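Long-range contacts in enoyl-CoA hydratase, EchA12_1 (Mycobacterium marinum M, PDB 3QRE), which probably catalyses the hydration of enoyl-CoA thioesters in fatty acid metabolism: residues Arg68-Pro73 with Thr127-Pro132; Ile75-Leu80 with Asp231-Cys236. All coordinates share one frame; numbering follows the deposited sequence.

Interaction 1 (Arg68-Pro73 with Thr127-Pro132)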
loop_
_atom_site.group_PDB
_atom_site.type_symbol
_atom_site.label_atom_id
_atom_site.label_comp_id
_atom_site.label_asym_id
_atom_site.label_seq_id
_atom_site.Cartn_x
_atom_site.Cartn_y
_atom_site.Cartn_z
ATOM N N ARG A 68 4.499 -19.962 -25.820
ATOM C CA ARG A 68 5.048 -19.576 -27.120
ATOM C C ARG A 68 5.761 -18.213 -27.096
ATOM O O ARG A 68 6.889 -18.088 -27.582
ATOM C CB ARG A 68 3.955 -19.640 -28.197
ATOM C CG ARG A 68 4.407 -19.198 -29.569
ATOM C CD ARG A 68 3.232 -19.235 -30.533
ATOM N NE ARG A 68 3.559 -18.647 -31.835
ATOM C CZ ARG A 68 2.675 -18.493 -32.824
ATOM N NH1 ARG A 68 1.406 -18.869 -32.652
ATOM N NH2 ARG A 68 3.055 -17.956 -33.978
ATOM N N ALA A 69 5.112 -17.198 -26.531
ATOM C CA ALA A 69 5.762 -15.895 -26.302
ATOM C C ALA A 69 7.043 -16.029 -25.469
ATOM O O ALA A 69 8.076 -15.453 -25.807
ATOM C CB ALA A 69 4.801 -14.957 -25.633
ATOM N N GLU A 70 6.951 -16.784 -24.369
ATOM C CA GLU A 70 8.061 -17.013 -23.451
ATOM C C GLU A 70 9.249 -17.688 -24.141
ATOM O O GLU A 70 10.396 -17.289 -23.910
ATOM C CB GLU A 70 7.579 -17.786 -22.207
ATOM C CG GLU A 70 8.582 -17.947 -21.077
ATOM C CD GLU A 70 8.885 -16.656 -20.273
ATOM O OE1 GLU A 70 8.430 -15.545 -20.648
ATOM O OE2 GLU A 70 9.601 -16.784 -19.244
ATOM N N ALA A 71 8.979 -18.644 -25.035
ATOM C CA ALA A 71 10.043 -19.384 -25.742
ATOM C C ALA A 71 10.653 -18.665 -26.950
ATOM O O ALA A 71 11.758 -19.011 -27.378
ATOM C CB ALA A 71 9.556 -20.788 -26.152
ATOM N N ASP A 72 9.950 -17.673 -27.493
ATOM C CA ASP A 72 10.393 -16.971 -28.695
ATOM C C ASP A 72 11.304 -15.798 -28.334
ATOM O O ASP A 72 10.812 -14.798 -27.811
ATOM C CB ASP A 72 9.177 -16.462 -29.473
ATOM C CG ASP A 72 9.535 -15.870 -30.837
ATOM O OD1 ASP A 72 10.726 -15.589 -31.122
ATOM O OD2 ASP A 72 8.593 -15.666 -31.639
ATOM N N PRO A 73 12.622 -15.893 -28.650
ATOM C CA PRO A 73 13.554 -14.811 -28.309
ATOM C C PRO A 73 13.297 -13.504 -29.074
ATOM O O PRO A 73 13.819 -12.450 -28.692
ATOM C CB PRO A 73 14.941 -15.401 -28.617
ATOM C CG PRO A 73 14.712 -16.533 -29.546
ATOM C CD PRO A 73 13.288 -17.002 -29.370
ATOM N N THR A 127 3.602 -14.422 -12.882
ATOM C CA THR A 127 4.588 -13.696 -12.097
ATOM C C THR A 127 5.968 -14.328 -12.157
ATOM O O THR A 127 6.936 -13.702 -11.766
ATOM C CB THR A 127 4.198 -13.531 -10.599
ATOM O OG1 THR A 127 4.436 -14.756 -9.892
ATOM C CG2 THR A 127 2.738 -13.076 -10.413
ATOM N N MET A 128 6.078 -15.560 -12.634
ATOM C CA MET A 128 7.386 -16.244 -12.638
ATOM C C MET A 128 8.000 -16.307 -14.036
ATOM O O MET A 128 9.016 -16.967 -14.244
ATOM C CB MET A 128 7.245 -17.648 -12.032
ATOM C CG MET A 128 6.782 -17.591 -10.575
ATOM S SD MET A 128 6.632 -19.173 -9.711
ATOM C CE MET A 128 5.268 -20.000 -10.528
ATOM N N LEU A 129 7.361 -15.636 -14.996
ATOM C CA LEU A 129 7.881 -15.565 -16.345
ATOM C C LEU A 129 9.095 -14.642 -16.357
ATOM O O LEU A 129 9.213 -13.733 -15.529
ATOM C CB LEU A 129 6.827 -15.025 -17.334
ATOM C CG LEU A 129 5.531 -15.818 -17.577
ATOM C CD1 LEU A 129 4.634 -15.103 -18.558
ATOM C CD2 LEU A 129 5.813 -17.289 -18.021
ATOM N N ARG A 130 9.987 -14.891 -17.309
ATOM C CA ARG A 130 11.063 -13.977 -17.629
ATOM C C ARG A 130 10.571 -12.665 -18.263
ATOM O O ARG A 130 11.298 -11.674 -18.276
ATOM C CB ARG A 130 12.043 -14.675 -18.583
ATOM C CG ARG A 130 12.983 -15.702 -17.908
ATOM C CD ARG A 130 13.955 -16.365 -18.937
ATOM N NE ARG A 130 13.256 -17.319 -19.802
ATOM C CZ ARG A 130 12.834 -17.057 -21.050
ATOM N NH1 ARG A 130 13.047 -15.860 -21.616
ATOM N NH2 ARG A 130 12.207 -18.004 -21.749
ATOM N N LYS A 131 9.356 -12.655 -18.797
ATOM C CA LYS A 131 8.880 -11.500 -19.581
ATOM C C LYS A 131 7.654 -10.842 -18.958
ATOM O O LYS A 131 6.814 -11.527 -18.405
ATOM C CB LYS A 131 8.552 -11.936 -21.036
ATOM C CG LYS A 131 9.744 -12.564 -21.732
ATOM C CD LYS A 131 9.453 -13.127 -23.124
ATOM C CE LYS A 131 10.803 -13.655 -23.678
ATOM N NZ LYS A 131 10.779 -14.097 -25.121
ATOM N N PRO A 132 7.529 -9.515 -19.083
ATOM C CA PRO A 132 6.398 -8.794 -18.514
ATOM C C PRO A 132 5.096 -9.091 -19.258
ATOM O O PRO A 132 5.116 -9.343 -20.477
ATOM C CB PRO A 132 6.773 -7.312 -18.716
ATOM C CG PRO A 132 8.203 -7.318 -19.252
ATOM C CD PRO A 132 8.382 -8.633 -19.903
HETATM O O HOH W 1 12.923 -15.725 -24.846
#
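Lys131 and Arg130 reach from the loop before strand 133-137 to the C-terminal end of helix 56-71, where Glu70 meets them from the last turn. In this crotonase-type fold the last carbonyls of helix 56-71 are thus met by basic side chains from the loop. Lys131 NZ donates to Ala69 O at 3.1 Å, approaching in the carbonyl plane, and makes a weak bond to Glu70 O. Arg130 NH2 also reaches Glu70 O, at 2.9 Å and from above the carbonyl plane. Basic side chains suit this place, because the last carbonyls of a helix are largely without helical amide partners, and its C-terminal end would favour a positive charge.

Glu70 returns the grip. Its CG stands anti to the backbone N (chi1 -173°), and a bend at chi2 carries the carboxylate to the loop, where OE2 accepts Arg130 N on its syn lone pair at 2.7 Å. The same OE2 lies over one face of the Arg130 guanidinium, the two planes 30° apart; at 3.7 Å from NE it forms a long salt bridge by charge alone. OE1 rests against the Lys131 methylenes, 3.4 Å from CG, while Leu129 CD2 packs on Glu70 CD. Leu129, an apolar residue, also touches Ile78 of strand 77-82.

Further out, Lys131 NZ also hydrogen-bonds to Ile75 O, so the extended lysine chain ties the loop to the turn after the helix as well. In that turn Asp72, first to leave helical geometry, accepts Gly74 N at OD1. A water joins the two basic ends to the helix: it donates to Glu70 O and accepts from Arg130 NH1 and, at 2.7 Å, from Lys131 NZ.

Interaction 2 (Ile75-Leu80 with Asp231-Cys236)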
loop_
_atom_site.group_PDB
_atom_site.type_symbol
_atom_site.label_atom_id
_atom_site.label_comp_id
_atom_site.label_asym_id
_atom_site.label_seq_id
_atom_site.Cartn_x
_atom_site.Cartn_y
_atom_site.Cartn_z
ATOM N N ILE A 75 10.293 -12.283 -29.034
ATOM C CA ILE A 75 9.261 -11.657 -28.196
ATOM C C ILE A 75 9.870 -11.053 -26.928
ATOM O O ILE A 75 10.529 -11.738 -26.140
ATOM C CB ILE A 75 8.119 -12.637 -27.798
ATOM C CG1 ILE A 75 7.357 -13.152 -29.038
ATOM C CG2 ILE A 75 7.144 -11.970 -26.781
ATOM C CD1 ILE A 75 6.648 -12.044 -29.894
ATOM N N ARG A 76 9.631 -9.761 -26.754
ATOM C CA ARG A 76 10.118 -9.011 -25.606
ATOM C C ARG A 76 9.052 -8.807 -24.525
ATOM O O ARG A 76 9.348 -8.908 -23.331
ATOM C CB ARG A 76 10.640 -7.657 -26.067
ATOM C CG ARG A 76 11.762 -7.742 -27.129
ATOM C CD ARG A 76 13.018 -8.277 -26.494
ATOM N NE ARG A 76 13.073 -7.849 -25.088
ATOM C CZ ARG A 76 13.488 -6.649 -24.667
ATOM N NH1 ARG A 76 13.918 -5.733 -25.537
ATOM N NH2 ARG A 76 13.472 -6.367 -23.362
ATOM N N VAL A 77 7.826 -8.497 -24.938
ATOM C CA VAL A 77 6.758 -8.176 -23.995
ATOM C C VAL A 77 5.451 -8.828 -24.460
ATOM O O VAL A 77 5.223 -9.007 -25.680
ATOM C CB VAL A 77 6.571 -6.649 -23.842
ATOM C CG1 VAL A 77 5.590 -6.321 -22.715
ATOM C CG2 VAL A 77 7.895 -5.965 -23.568
ATOM N N ILE A 78 4.610 -9.170 -23.485
ATOM C CA ILE A 78 3.301 -9.778 -23.726
ATOM C C ILE A 78 2.163 -8.816 -23.374
ATOM O O ILE A 78 2.166 -8.192 -22.308
ATOM C CB ILE A 78 3.109 -11.075 -22.893
ATOM C CG1 ILE A 78 4.179 -12.125 -23.243
ATOM C CG2 ILE A 78 1.699 -11.640 -23.099
ATOM C CD1 ILE A 78 4.300 -13.290 -22.213
ATOM N N VAL A 79 1.193 -8.692 -24.274
ATOM C CA VAL A 79 -0.041 -7.938 -23.981
ATOM C C VAL A 79 -1.210 -8.921 -23.945
ATOM O O VAL A 79 -1.344 -9.763 -24.833
ATOM C CB VAL A 79 -0.264 -6.743 -24.956
ATOM C CG1 VAL A 79 -1.649 -6.142 -24.817
ATOM C CG2 VAL A 79 0.767 -5.649 -24.667
ATOM N N LEU A 80 -2.009 -8.833 -22.881
ATOM C CA LEU A 80 -3.150 -9.708 -22.655
ATOM C C LEU A 80 -4.472 -8.908 -22.660
ATOM O O LEU A 80 -4.606 -7.921 -21.944
ATOM C CB LEU A 80 -2.972 -10.472 -21.327
ATOM C CG LEU A 80 -4.086 -11.446 -20.885
ATOM C CD1 LEU A 80 -4.164 -12.613 -21.890
ATOM C CD2 LEU A 80 -3.918 -11.966 -19.403
ATOM N N ASP A 231 7.552 0.700 -25.557
ATOM C CA ASP A 231 8.361 1.608 -24.738
ATOM C C ASP A 231 9.284 0.835 -23.792
ATOM O O ASP A 231 10.496 1.069 -23.810
ATOM C CB ASP A 231 7.495 2.594 -23.937
ATOM C CG ASP A 231 7.221 3.899 -24.687
ATOM O OD1 ASP A 231 7.346 3.959 -25.943
ATOM O OD2 ASP A 231 6.873 4.889 -24.008
ATOM N N ILE A 232 8.735 -0.095 -22.994
ATOM C CA ILE A 232 9.574 -0.875 -22.071
ATOM C C ILE A 232 10.518 -1.838 -22.792
ATOM O O ILE A 232 11.647 -2.073 -22.337
ATOM C CB ILE A 232 8.765 -1.571 -20.893
ATOM C CG1 ILE A 232 8.192 -2.918 -21.303
ATOM C CG2 ILE A 232 7.666 -0.650 -20.339
ATOM C CD1 ILE A 232 7.310 -3.529 -20.224
ATOM N N ALA A 233 10.066 -2.362 -23.928
ATOM C CA ALA A 233 10.890 -3.217 -24.764
ATOM C C ALA A 233 12.132 -2.480 -25.277
ATOM O O ALA A 233 13.217 -3.072 -25.381
ATOM C CB ALA A 233 10.089 -3.769 -25.923
ATOM N N ARG A 234 11.996 -1.195 -25.577
ATOM C CA ARG A 234 13.168 -0.433 -25.965
ATOM C C ARG A 234 14.029 -0.127 -24.736
ATOM O O ARG A 234 15.255 -0.278 -24.785
ATOM C CB ARG A 234 12.788 0.844 -26.737
ATOM N N TYR A 235 13.400 0.265 -23.626
ATOM C CA TYR A 235 14.167 0.701 -22.461
ATOM C C TYR A 235 14.982 -0.385 -21.724
ATOM O O TYR A 235 16.119 -0.134 -21.329
ATOM C CB TYR A 235 13.323 1.519 -21.475
ATOM C CG TYR A 235 14.042 1.743 -20.147
ATOM C CD1 TYR A 235 15.067 2.700 -20.017
ATOM C CD2 TYR A 235 13.728 0.955 -19.028
ATOM C CE1 TYR A 235 15.740 2.876 -18.778
ATOM C CE2 TYR A 235 14.384 1.111 -17.814
ATOM C CZ TYR A 235 15.385 2.063 -17.686
ATOM O OH TYR A 235 16.001 2.177 -16.457
ATOM N N CYS A 236 14.408 -1.579 -21.570
ATOM C CA CYS A 236 15.026 -2.691 -20.829
ATOM C C CYS A 236 15.521 -3.778 -21.740
ATOM O O CYS A 236 14.822 -4.154 -22.692
ATOM C CB CYS A 236 13.957 -3.371 -19.997
ATOM S SG CYS A 236 13.930 -3.009 -18.295
#
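Arg76 brings its guanidinium to the C-terminal end of helix 221-235 and donates to two carbonyls, Cys236 O just past the helix and, weakly, Ala233 O. The straightest bond runs from NH2 to Cys236 O, 2.7 Å long with an N-H...O angle of 160°; the oxygen lies at the guanidinium edge, in its plane, although the donor stands above the plane of the carbonyl. NH1 serves the same helix end less well: its bond to Ala233 O is 2.8 Å long, but the angle is only 126°, and it bonds weakly again to Cys236 O. Cys236 O thus takes hydrogens from both terminal nitrogens. Arginine fits because its several N-H groups can be shared between carbonyls at the end of a helix, and its positive charge would be favoured by the helix dipole.

Bends at chi2 (-70°) and chi3 fold the arginine back, which lets Ala233 CB sit over one face of the guanidinium, toward the rim. The small methyl also meets Arg76 CB at 3.9 Å. Arg76 CA and Ala233 CA are 5.9 Å apart, a close approach that suits a side chain as small as alanine. Pro238 and Met241 of helix 238-249 touch the arginine as well.

Next along the chain, Val77 makes the apolar half of the contact. Its CG2 packs on Ile232 CG1 at 3.8 Å and on Ala233 CB, the valine and isoleucine side chains crossing at about a right angle. A beta-branched valine suits a strand, and its backbone is paired with Gly39 and Ala41. At the helix end, Cys236 N donates to Ile232 O at 2.9 Å, and Leu196 of a second subunit packs against Cys236. The whole is alpha/beta packing, a helix laid against the parallel part of the crotonase sheet.

Overall arrangement
From the N terminus, helix 56-71 runs into the turn that leads to strand 77-82, so the first segments of the two interactions are close neighbours in sequence. Interaction 1 closes first, when the loop 127-132 returns to the helix end just before strand 133-137; interaction 2 closes about a hundred residues later, when 231-236 reaches the start of strand 77-82. Their segments alternate, so the two loops cross. Centred 11 Å apart, they are joined directly, through the shared lysine of interaction 1 and through Pro132 O, which pairs with Ile78 N. Together they tie helix 56-71 to the loop entering strand 133-137, and helix 221-235 to the start of strand 77-82.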